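Local coordinates for protein bacteriohemerythrin (Methylococcus capsulatus, PDB 4XPX) that binds oxygen at a non-haem di-iron centre and may store it or deliver it to oxygen-requiring enzymes, at residues Asp18-Thr23 / Phe58-Thr63; Ala74-Glu79 / Lys122-Cys127; Ala78-Leu83 / Val114-Lys119. All coordinates share one frame; numbering follows the deposited sequence.

Interaction 1: Asp18-Thr23 / Phe58-Thr63. With FE2 (Fe (II) ion), chain C; FE2 (Fe (II) ion), chain B.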
# COMPACT_ATOMS: atom_id res chain seq x y z
N ASP A 18 -9.50 2.60 6.61
CA ASP A 18 -10.30 1.92 5.62
C ASP A 18 -10.42 2.72 4.33
O ASP A 18 -10.33 2.16 3.23
CB ASP A 18 -11.69 1.62 6.14
CG ASP A 18 -11.70 0.57 7.28
OD1 ASP A 18 -10.81 -0.21 7.47
OD2 ASP A 18 -12.81 0.58 7.94
N ASP A 19 -10.62 4.04 4.45
CA ASP A 19 -10.74 4.87 3.27
C ASP A 19 -9.46 4.92 2.47
O ASP A 19 -9.48 4.81 1.21
CB ASP A 19 -11.13 6.29 3.67
CG ASP A 19 -12.56 6.39 4.12
OD1 ASP A 19 -13.38 5.49 3.86
OD2 ASP A 19 -12.83 7.41 4.84
N GLN A 20 -8.34 5.05 3.16
CA GLN A 20 -7.05 5.06 2.45
C GLN A 20 -6.78 3.71 1.81
O GLN A 20 -6.25 3.64 0.69
CB GLN A 20 -5.89 5.48 3.41
CG GLN A 20 -6.02 6.93 3.84
CD GLN A 20 -4.93 7.36 4.78
OE1 GLN A 20 -4.33 6.61 5.48
NE2 GLN A 20 -4.57 8.65 4.69
N HIS A 21 -7.14 2.62 2.50
CA HIS A 21 -6.98 1.28 1.87
C HIS A 21 -7.78 1.17 0.60
O HIS A 21 -7.33 0.63 -0.41
CB HIS A 21 -7.35 0.19 2.84
CG HIS A 21 -6.41 0.08 4.00
ND1 HIS A 21 -6.76 -0.48 5.21
CD2 HIS A 21 -5.08 0.44 4.12
CE1 HIS A 21 -5.67 -0.46 6.00
NE2 HIS A 21 -4.64 0.10 5.39
N LYS A 22 -9.04 1.67 0.63
CA LYS A 22 -9.88 1.59 -0.58
C LYS A 22 -9.25 2.38 -1.70
O LYS A 22 -9.26 1.90 -2.90
CB LYS A 22 -11.29 2.07 -0.28
CG LYS A 22 -12.07 1.16 0.62
CD LYS A 22 -13.35 1.82 1.05
CE LYS A 22 -13.92 1.12 2.16
NZ LYS A 22 -15.29 1.57 2.54
N THR A 23 -8.66 3.57 -1.43
CA THR A 23 -7.96 4.29 -2.48
C THR A 23 -6.77 3.51 -2.99
O THR A 23 -6.56 3.44 -4.23
CB THR A 23 -7.50 5.66 -1.95
OG1 THR A 23 -8.63 6.48 -1.65
CG2 THR A 23 -6.59 6.38 -2.93
N PHE A 58 1.02 5.26 5.02
CA PHE A 58 1.87 4.75 6.10
C PHE A 58 2.13 5.83 7.10
O PHE A 58 2.10 5.56 8.34
CB PHE A 58 3.18 4.20 5.54
CG PHE A 58 3.03 2.91 4.71
CD1 PHE A 58 4.15 2.49 4.00
CD2 PHE A 58 1.89 2.15 4.71
CE1 PHE A 58 4.11 1.31 3.28
CE2 PHE A 58 1.91 0.99 3.97
CZ PHE A 58 2.98 0.54 3.29
N LYS A 59 2.42 7.03 6.68
CA LYS A 59 2.66 8.15 7.60
C LYS A 59 1.42 8.41 8.41
O LYS A 59 1.53 8.76 9.62
CB LYS A 59 3.12 9.36 6.83
CG LYS A 59 4.49 9.30 6.30
CD LYS A 59 4.75 10.60 5.50
CE LYS A 59 6.11 10.60 4.88
NZ LYS A 59 6.03 11.90 4.10
N SER A 60 0.26 8.32 7.81
CA SER A 60 -0.97 8.56 8.54
C SER A 60 -1.18 7.55 9.63
O SER A 60 -1.50 7.91 10.81
CB SER A 60 -2.15 8.51 7.59
OG SER A 60 -2.12 9.46 6.52
N GLU A 61 -1.01 6.27 9.32
CA GLU A 61 -1.14 5.23 10.32
C GLU A 61 -0.06 5.44 11.41
O GLU A 61 -0.37 5.28 12.63
CB GLU A 61 -0.91 3.83 9.74
CG GLU A 61 -2.06 3.31 8.89
CD GLU A 61 -1.84 1.86 8.48
OE1 GLU A 61 -0.77 1.34 8.73
OE2 GLU A 61 -2.83 1.28 7.91
N GLU A 62 1.15 5.72 11.03
CA GLU A 62 2.25 5.82 12.02
C GLU A 62 2.01 6.96 12.94
O GLU A 62 2.28 6.83 14.17
CB GLU A 62 3.58 5.96 11.29
CG GLU A 62 3.99 4.67 10.62
CD GLU A 62 5.06 4.83 9.55
OE1 GLU A 62 5.84 5.86 9.61
OE2 GLU A 62 5.22 3.95 8.67
N THR A 63 1.57 8.10 12.47
CA THR A 63 1.33 9.24 13.34
C THR A 63 0.29 8.89 14.34
O THR A 63 0.45 9.21 15.58
CB THR A 63 0.91 10.48 12.51
OG1 THR A 63 1.95 10.85 11.60
CG2 THR A 63 0.57 11.65 13.40
FE FE2 C . -2.64 0.15 6.01
FE FE2 B . -0.00 -0.59 8.12
O HOH W 1 -0.67 -0.16 5.99
O HOH W 2 -1.96 -0.95 3.85
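One iron ion, that of chain C, joins His21 to Glu61, and the Glu61 carboxylate goes on to a second; the nearest CA atoms of the two segments, those of Gln20 and Ser60, are 9.3 Å apart. Glu61 OE2 binds the chain C iron at 2.2 Å and OE1 reaches the chain B iron. His21 NE2 ligates the chain C iron at 2.1 Å, so NE2 and OE2 end up 3.3 Å apart as neighbouring ligands of one metal and not as a hydrogen-bonded pair. Imidazole and carboxylate meet almost at right angles, their planes 83° apart. Glu61 gets there with an extended chain beyond CG (chi2 -173°), which carries the carboxylate from the helix surface out to both metals. Water 1 also bridges, 2.0 Å from the chain C iron and 2.3 Å from the chain B iron; water 2 sits farther from the chain C iron. His57 and the likewise bridging Asp121 complete the protein ligands of the chain C iron, and Tyr124 OH hydrogen-bonds to Glu61 OE2, so this oxygen serves a metal and a hydroxyl at once.

One residue earlier on each helix, Gln20 NE2 donates to Ser60 OG at 3.2 Å, nearly straight at 171° and in the amide plane; Ser60 OG is also hydrogen-bonded to Met56 in the preceding turn. The other end of the amide, OE1, is hydrogen-bonded to His57 ND1, making Gln20 a second-shell residue that fixes the rotation of an iron-bound imidazole. An alanine here takes away both amide atoms, and the His57 imidazole, without its acceptor, would probably be freer to turn. Here, helices 15-34 and 40-67 are joined by metal and polar bonds, as expected of the carboxylate-bridged di-iron site inside the hemerythrin four-helix bundle.

Interaction 2: Ala74-Glu79 / Lys122-Cys127. With FE2 (Fe (II) ion), chain B.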
# COMPACT_ATOMS: atom_id res chain seq x y z
N ALA A 74 6.38 0.23 16.69
CA ALA A 74 7.70 0.15 16.04
C ALA A 74 7.77 -1.04 15.12
O ALA A 74 8.32 -0.89 13.98
CB ALA A 74 8.80 0.09 17.10
N ALA A 75 7.21 -2.15 15.48
CA ALA A 75 7.25 -3.35 14.57
C ALA A 75 6.40 -3.04 13.33
O ALA A 75 6.78 -3.40 12.20
CB ALA A 75 6.72 -4.59 15.29
N HIS A 76 5.27 -2.40 13.52
CA HIS A 76 4.42 -2.08 12.38
C HIS A 76 5.11 -1.13 11.45
O HIS A 76 5.15 -1.35 10.19
CB HIS A 76 3.12 -1.53 12.92
CG HIS A 76 2.05 -1.36 11.91
ND1 HIS A 76 0.74 -1.59 12.27
CD2 HIS A 76 2.02 -0.95 10.61
CE1 HIS A 76 -0.00 -1.34 11.17
NE2 HIS A 76 0.72 -0.94 10.16
N LYS A 77 5.73 -0.07 11.97
CA LYS A 77 6.50 0.84 11.13
C LYS A 77 7.58 0.12 10.40
O LYS A 77 7.89 0.47 9.23
CB LYS A 77 7.05 1.97 11.96
CG LYS A 77 7.85 2.98 11.14
CD LYS A 77 8.22 4.19 11.92
CE LYS A 77 8.88 5.28 11.07
NZ LYS A 77 10.11 4.83 10.49
N ALA A 78 8.25 -0.83 11.04
CA ALA A 78 9.31 -1.60 10.33
C ALA A 78 8.78 -2.31 9.13
O ALA A 78 9.47 -2.39 8.09
CB ALA A 78 10.01 -2.51 11.31
N GLU A 79 7.58 -2.88 9.21
CA GLU A 79 6.97 -3.51 8.03
C GLU A 79 6.75 -2.51 6.92
O GLU A 79 7.06 -2.76 5.74
CB GLU A 79 5.67 -4.22 8.36
CG GLU A 79 5.75 -5.27 9.46
CD GLU A 79 6.72 -6.40 9.30
OE1 GLU A 79 7.18 -6.66 8.17
OE2 GLU A 79 7.11 -7.07 10.37
N LYS A 122 -5.25 -4.64 11.15
CA LYS A 122 -6.41 -4.87 11.98
C LYS A 122 -6.05 -4.79 13.44
O LYS A 122 -6.95 -4.50 14.31
CB LYS A 122 -7.09 -6.21 11.67
CG LYS A 122 -7.95 -6.17 10.42
CD LYS A 122 -8.67 -7.56 10.26
CE LYS A 122 -9.45 -7.59 8.97
NZ LYS A 122 -10.40 -8.76 9.05
N LEU A 123 -4.85 -5.14 13.81
CA LEU A 123 -4.45 -5.17 15.23
C LEU A 123 -4.51 -3.79 15.86
O LEU A 123 -4.63 -3.72 17.13
CB LEU A 123 -3.06 -5.73 15.40
CG LEU A 123 -2.93 -7.17 14.92
CD1 LEU A 123 -1.51 -7.70 15.15
CD2 LEU A 123 -3.91 -8.12 15.52
N TYR A 124 -4.43 -2.69 15.11
CA TYR A 124 -4.53 -1.39 15.74
C TYR A 124 -5.95 -0.91 15.96
O TYR A 124 -6.16 0.16 16.48
CB TYR A 124 -3.69 -0.27 15.02
CG TYR A 124 -4.04 0.00 13.58
CD1 TYR A 124 -5.33 0.25 13.14
CD2 TYR A 124 -3.01 0.11 12.62
CE1 TYR A 124 -5.62 0.54 11.81
CE2 TYR A 124 -3.28 0.34 11.31
CZ TYR A 124 -4.56 0.55 10.88
OH TYR A 124 -4.91 0.76 9.56
N GLY A 125 -6.93 -1.70 15.54
CA GLY A 125 -8.31 -1.21 15.59
C GLY A 125 -8.74 -0.81 16.99
O GLY A 125 -9.25 0.27 17.15
N PRO A 126 -8.56 -1.69 18.01
CA PRO A 126 -9.07 -1.27 19.36
C PRO A 126 -8.40 0.01 19.79
O PRO A 126 -9.10 0.90 20.42
CB PRO A 126 -8.71 -2.49 20.21
CG PRO A 126 -8.83 -3.58 19.26
CD PRO A 126 -8.23 -3.08 17.96
N CYS A 127 -7.10 0.20 19.59
CA CYS A 127 -6.41 1.38 20.06
C CYS A 127 -6.84 2.61 19.29
O CYS A 127 -7.15 3.69 19.87
CB CYS A 127 -4.88 1.17 19.89
SG CYS A 127 -3.87 2.57 20.43
FE FE2 B . -0.00 -0.59 8.12
O HOH W 1 -0.67 -0.16 5.99
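Aromatic contact comes first: His76 and Tyr124 meet rim to rim, neither ring lying over the other's face. Their planes differ by just 14°, and the centroids are 5.7 Å apart. The closest atoms are His76 CE1 and Tyr124 CD2, at 3.6 Å, with CE1 coming in at the edge of the phenol ring and near its plane; Tyr124 CE2 is almost as close. Tyr124 CG stands between its own backbone N and carbonyl carbon (chi1 60°), a placement that sends the ring inward along the flank of the imidazole.

Metal binding takes the neighbouring nitrogen of His76. Its NE2 ligates the chain B iron at 2.2 Å, and CE1, the carbon next to that nitrogen, is the one that touches the tyrosine.

The polar end of Tyr124 is taken by Glu61, one of the two bridging carboxylates.

In the fold, His76 projects from the first turn of helix 73-95, while Tyr124 comes just after helix 103-121 and directly before helix 125-129. The phenol ring also touches Met65 of helix 40-67 and Ala17 and His21 of helix 15-34.

Interaction 3: Ala78-Leu83 / Val114-Lys119. With FE2 (Fe (II) ion), chain B.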
# COMPACT_ATOMS: atom_id res chain seq x y z
N ALA A 78 8.25 -0.83 11.04
CA ALA A 78 9.31 -1.60 10.33
C ALA A 78 8.78 -2.31 9.13
O ALA A 78 9.47 -2.39 8.09
CB ALA A 78 10.01 -2.51 11.31
N GLU A 79 7.58 -2.88 9.21
CA GLU A 79 6.97 -3.51 8.03
C GLU A 79 6.75 -2.51 6.92
O GLU A 79 7.06 -2.76 5.74
CB GLU A 79 5.67 -4.22 8.36
CG GLU A 79 5.75 -5.27 9.46
CD GLU A 79 6.72 -6.40 9.30
OE1 GLU A 79 7.18 -6.66 8.17
OE2 GLU A 79 7.11 -7.07 10.37
N HIS A 80 6.20 -1.37 7.26
CA HIS A 80 6.02 -0.26 6.27
C HIS A 80 7.33 0.09 5.64
O HIS A 80 7.43 0.22 4.38
CB HIS A 80 5.47 0.98 6.92
CG HIS A 80 4.06 0.87 7.40
ND1 HIS A 80 3.49 1.89 8.12
CD2 HIS A 80 3.07 -0.04 7.23
CE1 HIS A 80 2.22 1.56 8.37
NE2 HIS A 80 1.93 0.39 7.81
N ASP A 81 8.38 0.30 6.46
CA ASP A 81 9.64 0.83 5.93
C ASP A 81 10.29 -0.18 5.00
O ASP A 81 10.90 0.28 3.97
CB ASP A 81 10.54 1.21 7.06
CG ASP A 81 10.08 2.50 7.81
OD1 ASP A 81 9.31 3.30 7.30
OD2 ASP A 81 10.57 2.74 8.90
N LYS A 82 10.12 -1.46 5.22
CA LYS A 82 10.71 -2.41 4.25
C LYS A 82 9.96 -2.30 2.91
O LYS A 82 10.64 -2.35 1.87
CB LYS A 82 10.63 -3.83 4.81
CG LYS A 82 11.65 -4.23 5.84
CD LYS A 82 13.02 -4.28 5.30
CE LYS A 82 14.00 -4.79 6.48
NZ LYS A 82 15.38 -4.76 5.86
N LEU A 83 8.64 -2.15 2.91
CA LEU A 83 7.93 -1.97 1.67
C LEU A 83 8.33 -0.70 0.97
O LEU A 83 8.52 -0.70 -0.30
CB LEU A 83 6.44 -2.07 1.84
CG LEU A 83 5.70 -2.01 0.50
CD1 LEU A 83 5.92 -3.21 -0.39
CD2 LEU A 83 4.26 -1.74 0.63
N VAL A 114 -2.77 -7.71 1.04
CA VAL A 114 -3.75 -8.67 1.52
C VAL A 114 -3.24 -9.41 2.75
O VAL A 114 -4.07 -9.96 3.50
CB VAL A 114 -4.32 -9.56 0.45
CG1 VAL A 114 -4.99 -8.67 -0.66
CG2 VAL A 114 -3.49 -10.47 0.03
N ASN A 115 -1.88 -9.51 2.91
CA ASN A 115 -1.37 -10.00 4.18
C ASN A 115 -1.31 -8.90 5.24
O ASN A 115 -1.50 -9.17 6.43
CB ASN A 115 0.01 -10.62 4.00
CG ASN A 115 -0.04 -11.94 3.26
OD1 ASN A 115 -0.42 -12.97 3.82
ND2 ASN A 115 0.34 -11.92 1.98
N HIS A 116 -0.79 -7.72 4.90
CA HIS A 116 -0.55 -6.72 5.91
C HIS A 116 -1.84 -6.19 6.54
O HIS A 116 -1.89 -5.96 7.75
CB HIS A 116 0.14 -5.50 5.23
CG HIS A 116 0.51 -4.40 6.18
ND1 HIS A 116 1.67 -4.40 6.94
CD2 HIS A 116 -0.14 -3.26 6.48
CE1 HIS A 116 1.70 -3.28 7.65
NE2 HIS A 116 0.64 -2.53 7.41
N ILE A 117 -2.87 -5.94 5.74
CA ILE A 117 -4.04 -5.31 6.30
C ILE A 117 -4.71 -6.20 7.37
O ILE A 117 -4.96 -5.77 8.48
CB ILE A 117 -4.99 -4.79 5.23
CG1 ILE A 117 -4.33 -3.66 4.45
CG2 ILE A 117 -6.31 -4.33 5.88
CD1 ILE A 117 -5.03 -3.31 3.16
N PRO A 118 -4.95 -7.49 7.09
CA PRO A 118 -5.62 -8.33 8.12
C PRO A 118 -4.69 -8.67 9.26
O PRO A 118 -5.19 -8.84 10.39
CB PRO A 118 -6.00 -9.60 7.36
CG PRO A 118 -6.01 -9.21 5.92
CD PRO A 118 -4.94 -8.22 5.80
N LYS A 119 -3.39 -8.88 9.02
CA LYS A 119 -2.51 -9.42 10.05
C LYS A 119 -1.78 -8.37 10.84
O LYS A 119 -1.17 -8.69 11.91
CB LYS A 119 -1.51 -10.45 9.48
CG LYS A 119 -2.18 -11.58 8.81
CD LYS A 119 -1.52 -12.72 8.35
CE LYS A 119 -2.61 -13.61 7.69
NZ LYS A 119 -2.66 -13.49 6.18
FE FE2 B . -0.00 -0.59 8.12
O HOH W 1 -0.67 -0.16 5.99
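This is a buried metal-ligand contact inside the four-helix bundle of hemerythrin, where helices 73-95 and 103-121 each offer a histidine to the same iron. His80 NE2 and His116 NE2 both bind the chain B iron at 2.2 Å. The two nitrogens are consequently 3.2 Å apart, adjacent in the coordination shell without a hydrogen bond between them. His116 NE2 lies at the edge of the His80 ring, in its plane, but the rings themselves are inclined by 45°, so the pair is neither stacked nor edge-to-face. The side chains cross at about a right angle.

His116 carries its ring toward the iron with CG anti to the backbone N (chi1 -177°), reaching straight from its helix to the metal. His80 is fixed at its far end as well: ND1 is hydrogen-bonded to Glu62, and Phe58 stacks on its ring. That carboxylate would probably polarise the imidazole and strengthen its donation to the iron. Trp112 stacks on the His116 ring. His76, Glu61 and Asp121 supply the remaining protein ligands, and water 1 is the remaining ligand.

At the solvent-exposed side of the contact, Glu79 bends away at chi2 (-57°), its carboxylate leading off from the histidine. What it leaves against the ring is its CB, 4.1 Å from His116 CE1 and near the imidazole plane.

All three interactions meet at the chain B iron and share water 1; interaction 1 alone adds ligands of the chain C iron. The centre of interaction 1 lies about 12 Å from the centres of both others, which are about 9 Å from each other. Glu61 and Glu62 tie interaction 1 to its neighbours: Glu61 OE2 is 2.7 Å from Tyr124 OH of interaction 2, and Glu62 OE2 is 2.7 Å from His80 ND1 of interaction 3. Interactions 2 and 3 overlap at Ala78 and Glu79, and Lys122 N probably hydrogen-bonds to Ile117 O at 2.9 Å. Together they bring ligands from all four long helices to the oxygen-binding di-iron site.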